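Local coordinates for Lmo0488 protein (Listeria monocytogenes serovar 1/2a, PDB 5TED) that senses shikimate through this effector-binding domain and, as a LysR-type regulator, activates transcription of protocatechuate biosynthesis genes, at residues H16-P19 with E20-N24; R115-I118 with D119-A123; N186-I189 with S190-S193. All coordinates share one frame; numbering follows the deposited sequence.

Contact 1 (H16-P19 with E20-N24); sequences HTVP and ELVQN
The carbonyl of His16, the N-cap residue, receives the amide of Glu20, with 2.9 Å between Glu20 N and His16 O, and the next three i to i+4 bonds follow in order. The last joins Gln23 N to Pro19 O at 2.8 Å. Two pairs of side chains run along this first turn. Thr17 and Leu21 lie side by side and point the same way, methyl CG2 of Thr17 4.1 Å from CD1 of Leu21, while CG1 of Val18 meets CG2 of Val22 at the same separation. Further along, Glu20 O is gripped twice by Asn24, whose backbone N and ND2 arrive from opposite faces of the carbonyl plane, ND2 at 2.9 Å from that oxygen. The turn opens helix 17-26, the connection of the beta-alpha-beta unit between strands 4-10 and 35-41 in this periplasmic-binding-protein-like domain. Phe38 of strand 35-41 packs against both valines; Pro19 packs on Gly143 and Val22 also on Tyr149 of the second subunit. Glu20 carries its carboxylate out on an extended chain, CG anti to the backbone N (chi1 -174°), where a water donates to OE1 at 2.6 Å and OE2 is hydrogen-bonded to OH of Tyr203 in helix 191-208.

Contact 2 (R115-I118 with D119-A123); sequences RPLI and DSLFA
Helix 115-124 links the parallel strands 104-108 and 130-135 in a beta-alpha-beta unit, and its first turn is bridged by a salt bridge between Arg115 and Asp119. The arginine grips side-on with two nitrogens, one to each oxygen: NE lies 2.9 Å from OD1 of Asp119, and NH2 lies 3.0 Å from OD2. The two flat groups are turned 62° apart. OD1 sits near the guanidinium plane, and NE approaches it from the syn side but out of the carboxylate plane; OD2 is tilted from the guanidinium plane and is met by NH2 through its syn lone pair, in a more bent bond. The arginine chain folds back at chi2 and chi3 (-72° and -56°), which brings its end down to a residue only one turn on. Leu117 O accepts from both Leu121 N at 3.0 Å and Ser120 OG at 2.8 Å. Ile118 and Phe122 make one apolar pair, CG2 of Ile118 3.7 Å from CE2 of Phe122, whose ring meets Tyr105 edge-to-face. A second joins CD1 of Leu117 to CG of Leu121 at 4.1 Å, both leucines touching Leu79 of strand 69-84. NH1 of Arg115 is held in turn by Asp110 and by the backbone oxygen of Phe108, a shikimate-pocket residue. With two carboxylates and a carbonyl around it, the guanidinium is probably fixed in rotation and kept charged, joining the start of the helix to the end of strand 104-108.

Contact 3 (N186-I189 with S190-S193); sequences NHYI and SPAS
The hydroxyl oxygen OG of Ser190 accepts the amide of Ser193 at 3.0 Å from Ser193 N, a nearly straight bond of 165° that makes Ser190 the N-cap of helix 191-208. Its OG stands between the backbone N and the carbonyl carbon (chi1 79°), the torsion that turns the oxygen inward over the first helical turn. Pro191 follows immediately and opens the helix. Between OG of Ser190 and OG of Ser193 the distance is 3.1 Å. The approach to this cap is a loop without regular structure, and two of its side chains, Tyr188 and Ile189, meet the helix start. Ile189 makes the tightest apolar approach: its CG1 is 3.5 Å from CB of Ser193, and CD1 runs on past the same residue to within 3.9 Å of its carbonyl carbon. This reach depends on CG1 lying anti to the backbone N (chi1 -170°), with the chain extended beyond it. Lys194 and Lys197 of the same helix also touch Ile189, which therefore lies along the helix start. Tyr188 comes from another direction, its phenol crossing the Pro191 ring at a slant, so that OH rests 3.6 Å from CD of Pro191 and 3.7 Å from CA of Ser190. These are van der Waals contacts of the hydroxyl end with carbon. Before it, the His187 ring reaches forward to the carbonyl of the next residue, ND1 2.8 Å from Tyr188 O, in a bent bond with the oxygen tilted out of the ring plane, and packs on Glu53. On the helix side, Ala192 and Ser193 rest on Ile5 of strand 4-10, so the turn packs on the sheet. Chemically, the serine cap supplies an acceptor to an amide that has no helical carbonyl before it, while Ile189 lays hydrocarbon against CB and the carbonyl carbon of Ser193.

How the contacts relate
All three contacts are local, each set at the first turns of a helix of one LysR effector-binding domain. Contacts 1 and 2 sit on opposite sides of the chain's centre, their own centres 29 Å apart, and each belongs to a beta-alpha-beta unit. Helix 191-208, which contact 3 starts, later runs past contact 1: Phe199, Tyr203 and Phe208 touch its residues, although the nearest atoms of the two contacts are about 10 Å apart. Bound shikimate lies about 7 Å from the side chain of Arg115 in contact 2 and about 12 Å from that of Thr17 in contact 1. Contact 3 is peripheral, its centre 24 Å from the chain's centre.

Contact 1 (H16-P19 with E20-N24)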
ATOM      1  N   HIS A  16       8.055  -5.859   6.777  1.00 13.87           N
ATOM      2  CA  HIS A  16       9.009  -6.608   7.595  1.00 18.90           C
ATOM      3  C   HIS A  16       8.425  -7.792   8.354  1.00 13.50           C
ATOM      4  O   HIS A  16       9.086  -8.834   8.464  1.00 17.19           O
ATOM      5  CB  HIS A  16       9.670  -5.691   8.620  1.00 12.30           C
ATOM      6  CG  HIS A  16      10.321  -4.487   8.011  1.00 20.79           C
ATOM      7  ND1 HIS A  16      11.526  -4.543   7.343  1.00 28.93           N
ATOM      8  CD2 HIS A  16       9.906  -3.199   7.930  1.00 21.56           C
ATOM      9  CE1 HIS A  16      11.830  -3.341   6.885  1.00 29.06           C
ATOM     10  NE2 HIS A  16      10.867  -2.505   7.233  1.00 24.86           N
ATOM     11  N   THR A  17       7.234  -7.636   8.939  1.00 12.04           N
ATOM     12  CA  THR A  17       6.738  -8.661   9.861  1.00 15.12           C
ATOM     13  C   THR A  17       6.388  -9.952   9.133  1.00 14.53           C
ATOM     14  O   THR A  17       6.849 -11.031   9.520  1.00 13.39           O
ATOM     15  CB  THR A  17       5.547  -8.131  10.663  1.00 12.39           C
ATOM     16  OG1 THR A  17       6.011  -7.085  11.528  1.00 15.43           O
ATOM     17  CG2 THR A  17       4.943  -9.252  11.524  1.00 10.34           C
ATOM     18  N   VAL A  18       5.560  -9.877   8.087  1.00 12.09           N
ATOM     19  CA  VAL A  18       5.239 -11.087   7.324  1.00 12.53           C
ATOM     20  C   VAL A  18       6.484 -11.703   6.696  1.00  9.71           C
ATOM     21  O   VAL A  18       6.683 -12.920   6.843  1.00 14.02           O
ATOM     22  CB  VAL A  18       4.131 -10.790   6.298  1.00 17.47           C
ATOM     23  CG1 VAL A  18       4.071 -11.868   5.250  1.00 16.74           C
ATOM     24  CG2 VAL A  18       2.802 -10.710   7.019  1.00  9.68           C
ATOM     25  N   PRO A  19       7.368 -10.943   6.032  1.00 13.61           N
ATOM     26  CA  PRO A  19       8.624 -11.531   5.529  1.00  9.88           C
ATOM     27  C   PRO A  19       9.422 -12.256   6.600  1.00 16.02           C
ATOM     28  O   PRO A  19       9.933 -13.357   6.353  1.00 14.63           O
ATOM     29  CB  PRO A  19       9.393 -10.299   5.019  1.00 15.58           C
ATOM     30  CG  PRO A  19       8.299  -9.323   4.617  1.00 14.21           C
ATOM     31  CD  PRO A  19       7.227  -9.521   5.658  1.00 11.43           C
ATOM     32  N   GLU A  20       9.529 -11.667   7.798  1.00 12.59           N
ATOM     33  CA  GLU A  20      10.276 -12.298   8.886  1.00 11.74           C
ATOM     34  C   GLU A  20       9.643 -13.620   9.304  1.00 10.27           C
ATOM     35  O   GLU A  20      10.342 -14.619   9.519  1.00 11.65           O
ATOM     36  CB  GLU A  20      10.354 -11.349  10.084  1.00 13.15           C
ATOM     37  CG  GLU A  20      11.264 -11.882  11.243  1.00 18.89           C
ATOM     38  CD  GLU A  20      11.451 -10.870  12.384  1.00 16.76           C
ATOM     39  OE1 GLU A  20      11.006  -9.714  12.244  1.00 13.83           O
ATOM     40  OE2 GLU A  20      12.054 -11.231  13.420  1.00 18.10           O
ATOM     41  N   LEU A  21       8.318 -13.639   9.441  1.00 14.09           N
ATOM     42  CA  LEU A  21       7.605 -14.865   9.796  1.00 13.68           C
ATOM     43  C   LEU A  21       7.749 -15.928   8.713  1.00 18.06           C
ATOM     44  O   LEU A  21       8.023 -17.100   9.004  1.00 14.42           O
ATOM     45  CB  LEU A  21       6.122 -14.539  10.026  1.00 12.84           C
ATOM     46  CG  LEU A  21       5.784 -13.756  11.295  1.00 14.14           C
ATOM     47  CD1 LEU A  21       4.350 -13.322  11.273  1.00 15.65           C
ATOM     48  CD2 LEU A  21       6.029 -14.631  12.547  1.00 14.03           C
ATOM     49  N   VAL A  22       7.558 -15.542   7.451  1.00 14.94           N
ATOM     50  CA  VAL A  22       7.605 -16.514   6.356  1.00 14.57           C
ATOM     51  C   VAL A  22       9.010 -17.071   6.190  1.00 13.62           C
ATOM     52  O   VAL A  22       9.202 -18.280   6.011  1.00 15.15           O
ATOM     53  CB  VAL A  22       7.115 -15.859   5.058  1.00 12.93           C
ATOM     54  CG1 VAL A  22       7.527 -16.703   3.857  1.00 18.11           C
ATOM     55  CG2 VAL A  22       5.590 -15.683   5.095  1.00 15.86           C
ATOM     56  N   GLN A  23      10.017 -16.204   6.254  1.00 12.25           N
ATOM     57  CA  GLN A  23      11.390 -16.663   6.095  1.00 12.20           C
ATOM     58  C   GLN A  23      11.766 -17.648   7.204  1.00 15.81           C
ATOM     59  O   GLN A  23      12.329 -18.714   6.934  1.00 15.62           O
ATOM     60  CB  GLN A  23      12.338 -15.457   6.057  1.00 18.84           C
ATOM     61  CG  GLN A  23      13.766 -15.784   5.609  1.00 24.74           C
ATOM     62  CD  GLN A  23      14.603 -16.386   6.707  1.00 24.08           C
ATOM     63  OE1 GLN A  23      14.494 -15.996   7.864  1.00 28.52           O
ATOM     64  NE2 GLN A  23      15.454 -17.332   6.349  1.00 28.11           N
ATOM     65  N   ASN A  24      11.440 -17.316   8.460  1.00 16.59           N
ATOM     66  CA  ASN A  24      11.796 -18.204   9.566  1.00 19.79           C
ATOM     67  C   ASN A  24      10.973 -19.492   9.539  1.00 15.71           C
ATOM     68  O   ASN A  24      11.511 -20.582   9.771  1.00 16.75           O
ATOM     69  CB  ASN A  24      11.629 -17.478  10.904  1.00 15.58           C
ATOM     70  CG  ASN A  24      12.834 -16.607  11.255  1.00 21.53           C
ATOM     71  OD1 ASN A  24      13.827 -17.115  11.778  1.00 19.65           O
ATOM     72  ND2 ASN A  24      12.757 -15.304  10.974  1.00 16.16           N
TER
HETATM   73  O   HOH W   1       9.457  -7.662  11.725  1.00 29.03           O

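Contact 2 (R115-I118 with D119-A123)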
ATOM      1  N   ARG A 115      -8.892   2.740  13.823  1.00 18.76           N
ATOM      2  CA  ARG A 115      -9.706   3.887  14.219  1.00 22.87           C
ATOM      3  C   ARG A 115     -10.326   3.767  15.607  1.00 23.40           C
ATOM      4  O   ARG A 115     -10.408   4.780  16.311  1.00 26.81           O
ATOM      5  CB  ARG A 115     -10.798   4.153  13.180  1.00 22.12           C
ATOM      6  CG  ARG A 115     -10.300   4.969  11.978  1.00 18.99           C
ATOM      7  CD  ARG A 115     -10.046   6.428  12.335  1.00 20.75           C
ATOM      8  NE  ARG A 115     -11.255   7.019  12.892  1.00 22.24           N
ATOM      9  CZ  ARG A 115     -12.312   7.345  12.156  1.00 25.04           C
ATOM     10  NH1 ARG A 115     -12.287   7.152  10.839  1.00 26.04           N
ATOM     11  NH2 ARG A 115     -13.392   7.856  12.735  1.00 29.12           N
ATOM     12  N   PRO A 116     -10.766   2.583  16.060  1.00 23.56           N
ATOM     13  CA  PRO A 116     -11.242   2.487  17.455  1.00 24.03           C
ATOM     14  C   PRO A 116     -10.243   3.005  18.480  1.00 24.00           C
ATOM     15  O   PRO A 116     -10.608   3.820  19.336  1.00 21.88           O
ATOM     16  CB  PRO A 116     -11.528   0.990  17.617  1.00 22.35           C
ATOM     17  CG  PRO A 116     -11.939   0.560  16.250  1.00 21.35           C
ATOM     18  CD  PRO A 116     -11.053   1.348  15.303  1.00 21.18           C
ATOM     19  N   LEU A 117      -8.986   2.562  18.414  1.00 23.43           N
ATOM     20  CA  LEU A 117      -7.963   3.070  19.328  1.00 23.11           C
ATOM     21  C   LEU A 117      -7.765   4.573  19.163  1.00 25.50           C
ATOM     22  O   LEU A 117      -7.770   5.329  20.145  1.00 26.00           O
ATOM     23  CB  LEU A 117      -6.644   2.324  19.106  1.00 18.03           C
ATOM     24  CG  LEU A 117      -5.425   2.818  19.886  1.00 17.17           C
ATOM     25  CD1 LEU A 117      -5.730   2.853  21.381  1.00 17.48           C
ATOM     26  CD2 LEU A 117      -4.203   1.956  19.626  1.00 19.84           C
ATOM     27  N   ILE A 118      -7.568   5.027  17.927  1.00 17.05           N
ATOM     28  CA  ILE A 118      -7.309   6.447  17.701  1.00 19.83           C
ATOM     29  C   ILE A 118      -8.472   7.289  18.214  1.00 21.12           C
ATOM     30  O   ILE A 118      -8.277   8.259  18.956  1.00 20.11           O
ATOM     31  CB  ILE A 118      -7.019   6.720  16.212  1.00 17.30           C
ATOM     32  CG1 ILE A 118      -5.630   6.200  15.828  1.00 14.91           C
ATOM     33  CG2 ILE A 118      -7.159   8.223  15.914  1.00 15.98           C
ATOM     34  CD1 ILE A 118      -5.416   6.052  14.322  1.00 18.00           C
ATOM     35  N   ASP A 119      -9.702   6.935  17.826  1.00 23.11           N
ATOM     36  CA  ASP A 119     -10.854   7.709  18.289  1.00 24.57           C
ATOM     37  C   ASP A 119     -10.940   7.720  19.812  1.00 32.47           C
ATOM     38  O   ASP A 119     -11.318   8.733  20.416  1.00 31.86           O
ATOM     39  CB  ASP A 119     -12.150   7.149  17.692  1.00 21.70           C
ATOM     40  CG  ASP A 119     -12.245   7.357  16.186  1.00 24.15           C
ATOM     41  OD1 ASP A 119     -11.417   8.102  15.621  1.00 28.30           O
ATOM     42  OD2 ASP A 119     -13.138   6.753  15.563  1.00 21.58           O
ATOM     43  N   SER A 120     -10.611   6.599  20.456  1.00 28.34           N
ATOM     44  CA  SER A 120     -10.698   6.589  21.911  1.00 27.08           C
ATOM     45  C   SER A 120      -9.647   7.500  22.536  1.00 26.43           C
ATOM     46  O   SER A 120      -9.924   8.151  23.550  1.00 27.43           O
ATOM     47  CB  SER A 120     -10.581   5.161  22.450  1.00 31.44           C
ATOM     48  OG  SER A 120      -9.241   4.708  22.449  1.00 40.09           O
ATOM     49  N   LEU A 121      -8.467   7.611  21.920  1.00 24.68           N
ATOM     50  CA  LEU A 121      -7.444   8.512  22.443  1.00 22.98           C
ATOM     51  C   LEU A 121      -7.917   9.964  22.402  1.00 28.54           C
ATOM     52  O   LEU A 121      -7.695  10.723  23.351  1.00 27.05           O
ATOM     53  CB  LEU A 121      -6.147   8.348  21.648  1.00 24.63           C
ATOM     54  CG  LEU A 121      -5.461   6.980  21.694  1.00 19.36           C
ATOM     55  CD1 LEU A 121      -4.138   6.995  20.911  1.00 20.10           C
ATOM     56  CD2 LEU A 121      -5.222   6.603  23.137  1.00 26.07           C
ATOM     57  N   PHE A 122      -8.556  10.371  21.303  1.00 25.31           N
ATOM     58  CA  PHE A 122      -9.063  11.738  21.213  1.00 26.70           C
ATOM     59  C   PHE A 122     -10.252  11.946  22.139  1.00 31.87           C
ATOM     60  O   PHE A 122     -10.399  13.017  22.741  1.00 33.77           O
ATOM     61  CB  PHE A 122      -9.463  12.082  19.769  1.00 20.27           C
ATOM     62  CG  PHE A 122      -8.299  12.355  18.855  1.00 24.56           C
ATOM     63  CD1 PHE A 122      -7.525  13.498  19.011  1.00 26.87           C
ATOM     64  CD2 PHE A 122      -8.006  11.488  17.805  1.00 25.78           C
ATOM     65  CE1 PHE A 122      -6.442  13.746  18.171  1.00 22.74           C
ATOM     66  CE2 PHE A 122      -6.936  11.736  16.943  1.00 23.12           C
ATOM     67  CZ  PHE A 122      -6.155  12.871  17.125  1.00 25.57           C
ATOM     68  N   ALA A 123     -11.125  10.944  22.249  1.00 30.16           N
ATOM     69  CA  ALA A 123     -12.249  11.063  23.171  1.00 34.08           C
ATOM     70  C   ALA A 123     -11.767  11.121  24.618  1.00 38.21           C
ATOM     71  O   ALA A 123     -12.335  11.850  25.440  1.00 39.50           O
ATOM     72  CB  ALA A 123     -13.226   9.911  22.958  1.00 29.78           C
TER

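Contact 3 (N186-I189 with S190-S193)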
ATOM      1  N   ASN A 186     -13.360 -22.543  15.903  1.00 27.13           N
ATOM      2  CA  ASN A 186     -13.903 -23.907  15.854  1.00 29.30           C
ATOM      3  C   ASN A 186     -14.032 -24.435  14.424  1.00 27.17           C
ATOM      4  O   ASN A 186     -14.842 -25.317  14.146  1.00 29.78           O
ATOM      5  CB  ASN A 186     -15.263 -23.993  16.563  1.00 39.89           C
ATOM      6  CG  ASN A 186     -15.205 -23.554  18.016  1.00 42.75           C
ATOM      7  OD1 ASN A 186     -14.295 -23.922  18.760  1.00 46.26           O
ATOM      8  ND2 ASN A 186     -16.199 -22.777  18.433  1.00 39.40           N
ATOM      9  N   HIS A 187     -13.164 -23.999  13.529  1.00 34.52           N
ATOM     10  CA  HIS A 187     -13.260 -24.337  12.120  1.00 24.31           C
ATOM     11  C   HIS A 187     -12.085 -25.230  11.746  1.00 26.98           C
ATOM     12  O   HIS A 187     -10.993 -25.103  12.308  1.00 26.26           O
ATOM     13  CB  HIS A 187     -13.228 -23.072  11.263  1.00 21.28           C
ATOM     14  CG  HIS A 187     -13.614 -23.302   9.837  1.00 30.42           C
ATOM     15  ND1 HIS A 187     -12.690 -23.557   8.848  1.00 36.31           N
ATOM     16  CD2 HIS A 187     -14.823 -23.298   9.232  1.00 39.10           C
ATOM     17  CE1 HIS A 187     -13.316 -23.726   7.697  1.00 37.16           C
ATOM     18  NE2 HIS A 187     -14.610 -23.566   7.901  1.00 40.08           N
ATOM     19  N   TYR A 188     -12.315 -26.144  10.806  1.00 25.41           N
ATOM     20  CA  TYR A 188     -11.216 -26.958  10.312  1.00 23.14           C
ATOM     21  C   TYR A 188     -10.093 -26.054   9.817  1.00 22.90           C
ATOM     22  O   TYR A 188     -10.337 -25.079   9.098  1.00 23.48           O
ATOM     23  CB  TYR A 188     -11.670 -27.894   9.186  1.00 23.22           C
ATOM     24  CG  TYR A 188     -10.495 -28.610   8.547  1.00 21.96           C
ATOM     25  CD1 TYR A 188      -9.915 -29.718   9.157  1.00 18.96           C
ATOM     26  CD2 TYR A 188      -9.949 -28.161   7.353  1.00 19.72           C
ATOM     27  CE1 TYR A 188      -8.836 -30.364   8.591  1.00 18.85           C
ATOM     28  CE2 TYR A 188      -8.863 -28.794   6.786  1.00 19.93           C
ATOM     29  CZ  TYR A 188      -8.318 -29.897   7.402  1.00 25.24           C
ATOM     30  OH  TYR A 188      -7.237 -30.521   6.830  1.00 24.25           O
ATOM     31  N   ILE A 189      -8.864 -26.376  10.208  1.00 20.90           N
ATOM     32  CA  ILE A 189      -7.678 -25.660   9.753  1.00 26.18           C
ATOM     33  C   ILE A 189      -6.712 -26.700   9.193  1.00 23.31           C
ATOM     34  O   ILE A 189      -6.541 -27.773   9.779  1.00 21.21           O
ATOM     35  CB  ILE A 189      -7.044 -24.837  10.904  1.00 29.06           C
ATOM     36  CG1 ILE A 189      -5.958 -23.894  10.398  1.00 22.61           C
ATOM     37  CG2 ILE A 189      -6.464 -25.748  11.974  1.00 36.15           C
ATOM     38  CD1 ILE A 189      -5.385 -22.956  11.493  1.00 20.98           C
ATOM     39  N   SER A 190      -6.126 -26.411   8.031  1.00 18.20           N
ATOM     40  CA  SER A 190      -5.271 -27.383   7.362  1.00 23.39           C
ATOM     41  C   SER A 190      -3.984 -27.616   8.150  1.00 19.70           C
ATOM     42  O   SER A 190      -3.586 -26.785   8.970  1.00 19.36           O
ATOM     43  CB  SER A 190      -4.915 -26.914   5.960  1.00 24.50           C
ATOM     44  OG  SER A 190      -3.886 -25.942   5.985  1.00 26.36           O
ATOM     45  N   PRO A 191      -3.311 -28.749   7.920  1.00 18.61           N
ATOM     46  CA  PRO A 191      -2.050 -28.986   8.635  1.00 23.80           C
ATOM     47  C   PRO A 191      -1.033 -27.877   8.422  1.00 21.72           C
ATOM     48  O   PRO A 191      -0.364 -27.474   9.380  1.00 20.14           O
ATOM     49  CB  PRO A 191      -1.584 -30.335   8.071  1.00 25.31           C
ATOM     50  CG  PRO A 191      -2.863 -31.023   7.672  1.00 23.82           C
ATOM     51  CD  PRO A 191      -3.728 -29.927   7.132  1.00 19.07           C
ATOM     52  N   ALA A 192      -0.900 -27.369   7.192  1.00 19.89           N
ATOM     53  CA  ALA A 192       0.032 -26.273   6.930  1.00 19.29           C
ATOM     54  C   ALA A 192      -0.386 -24.999   7.654  1.00 18.02           C
ATOM     55  O   ALA A 192       0.450 -24.332   8.283  1.00 17.09           O
ATOM     56  CB  ALA A 192       0.134 -26.020   5.422  1.00 20.37           C
ATOM     57  N   SER A 193      -1.680 -24.643   7.584  1.00 15.79           N
ATOM     58  CA  SER A 193      -2.145 -23.413   8.226  1.00 20.87           C
ATOM     59  C   SER A 193      -1.986 -23.495   9.730  1.00 18.35           C
ATOM     60  O   SER A 193      -1.607 -22.513  10.376  1.00 16.99           O
ATOM     61  CB  SER A 193      -3.610 -23.117   7.887  1.00 24.41           C
ATOM     62  OG  SER A 193      -3.774 -22.853   6.511  1.00 35.08           O
TER